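Local coordinates for protein mevalonate kinase (Staphylococcus aureus, PDB 2X7I) that probably catalyses the ATP-dependent phosphorylation of mevalonate to 5-phosphomevalonate, as a member of the GHMP kinase family, at residues Y51-S56 / P86-I91. Numbering follows the deposited sequence.
Sequences YSSIKS and PLAVTI
Ser52 meets Leu87 with its side chain in place of a backbone acceptor. Its OG accepts a nearly straight hydrogen bond from Leu87 N, at 3.1 Å. With chi1 at -72° the hydroxyl lies beside its own backbone N and reaches across to the start of strand 87-93. The ladder proper begins at Ser53: its N donates to Leu87 O, and its O accepts from Val89 N at 2.8 Å. The Ser53 side chain shares a face with Ala88, OG lying 3.7 Å from Ala88 CB. A water donates to Val89 O and sits very close to Ser53 OG, too close for that second link to be sure. This is parallel pairing within the beta-alpha-beta unit of strand 53-58, helix 70-80 and strand 87-93 of this GHMP-family kinase. Ile54 is on the helix-facing side and also touches Val74. Its CG1, anti to the backbone N (chi1 -177°), meets Ile91 CD1 at 4.0 Å, the two side chains crossing at a slant. Lys55 N donates to Val89 O at 2.7 Å, so two donors grip that oxygen, the water and this amide. Lys55 O accepts from Ile91 N at 2.9 Å. Lys55 and Thr90 share the face away from Ile54, and the extended lysine chain runs off from strand 87-93. Ser56 OG lies 3.7 Å from Ile91 CD1, which therefore touches both Ile54 and Ser56.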
# COMPACT_ATOMS: atom_id res chain seq x y z
N TYR A 51 33.61 -7.10 -0.93
CA TYR A 51 32.91 -5.83 -0.74
C TYR A 51 31.51 -6.07 -0.17
O TYR A 51 30.94 -7.15 -0.32
CB TYR A 51 32.81 -5.05 -2.06
CG TYR A 51 32.22 -5.84 -3.21
CD1 TYR A 51 30.84 -6.02 -3.32
CD2 TYR A 51 33.04 -6.41 -4.18
CE1 TYR A 51 30.29 -6.75 -4.37
CE2 TYR A 51 32.50 -7.14 -5.24
CZ TYR A 51 31.13 -7.30 -5.32
OH TYR A 51 30.58 -8.02 -6.36
N SER A 52 30.98 -5.06 0.49
CA SER A 52 29.60 -5.10 0.94
C SER A 52 28.77 -4.52 -0.18
O SER A 52 29.25 -3.66 -0.91
CB SER A 52 29.41 -4.32 2.23
OG SER A 52 29.99 -5.03 3.30
N SER A 53 27.54 -4.99 -0.33
CA SER A 53 26.67 -4.50 -1.38
C SER A 53 25.24 -4.34 -0.90
O SER A 53 24.80 -5.08 -0.01
CB SER A 53 26.70 -5.43 -2.59
OG SER A 53 26.24 -6.73 -2.26
N ILE A 54 24.55 -3.36 -1.46
CA ILE A 54 23.11 -3.23 -1.33
C ILE A 54 22.54 -3.21 -2.75
O ILE A 54 22.89 -2.36 -3.55
CB ILE A 54 22.70 -1.97 -0.52
CG1 ILE A 54 21.19 -1.89 -0.32
CG2 ILE A 54 23.20 -0.68 -1.17
CD1 ILE A 54 20.79 -0.85 0.76
N LYS A 55 21.69 -4.19 -3.06
CA LYS A 55 21.11 -4.33 -4.38
C LYS A 55 19.60 -4.15 -4.31
O LYS A 55 18.95 -4.79 -3.51
CB LYS A 55 21.43 -5.70 -4.96
CG LYS A 55 21.04 -5.86 -6.44
CD LYS A 55 21.30 -7.26 -6.95
CE LYS A 55 21.12 -7.33 -8.46
NZ LYS A 55 21.54 -8.64 -9.03
N SER A 56 19.06 -3.24 -5.12
CA SER A 56 17.61 -3.02 -5.19
C SER A 56 17.10 -3.49 -6.53
O SER A 56 17.49 -2.94 -7.55
CB SER A 56 17.28 -1.55 -5.03
OG SER A 56 17.33 -1.18 -3.68
N PRO A 86 31.60 -8.51 5.93
CA PRO A 86 30.93 -8.08 4.69
C PRO A 86 29.50 -8.60 4.54
O PRO A 86 29.25 -9.80 4.75
CB PRO A 86 31.82 -8.68 3.59
CG PRO A 86 33.17 -8.78 4.21
CD PRO A 86 32.92 -9.11 5.66
N LEU A 87 28.58 -7.70 4.18
CA LEU A 87 27.15 -7.99 4.05
C LEU A 87 26.66 -7.72 2.63
O LEU A 87 27.01 -6.71 2.03
CB LEU A 87 26.32 -7.09 4.97
CG LEU A 87 25.98 -7.48 6.41
CD1 LEU A 87 24.93 -6.51 6.95
CD2 LEU A 87 25.49 -8.92 6.52
N ALA A 88 25.84 -8.63 2.11
CA ALA A 88 25.13 -8.42 0.86
C ALA A 88 23.65 -8.29 1.20
O ALA A 88 23.06 -9.21 1.74
CB ALA A 88 25.36 -9.58 -0.10
N VAL A 89 23.09 -7.12 0.91
CA VAL A 89 21.68 -6.83 1.17
C VAL A 89 20.95 -6.72 -0.16
O VAL A 89 21.38 -6.01 -1.07
CB VAL A 89 21.51 -5.54 1.96
CG1 VAL A 89 20.03 -5.26 2.20
CG2 VAL A 89 22.25 -5.63 3.29
N THR A 90 19.84 -7.45 -0.26
CA THR A 90 19.02 -7.50 -1.47
C THR A 90 17.58 -7.14 -1.09
O THR A 90 17.04 -7.65 -0.11
CB THR A 90 19.07 -8.89 -2.13
OG1 THR A 90 20.43 -9.25 -2.44
CG2 THR A 90 18.26 -8.91 -3.42
N ILE A 91 16.99 -6.21 -1.85
CA ILE A 91 15.61 -5.77 -1.65
C ILE A 91 14.92 -5.99 -2.99
O ILE A 91 15.43 -5.55 -4.02
CB ILE A 91 15.53 -4.25 -1.29
CG1 ILE A 91 16.39 -3.94 -0.07
CG2 ILE A 91 14.08 -3.84 -0.97
CD1 ILE A 91 17.33 -2.76 -0.28
O HOH W 1 23.82 -7.13 -2.48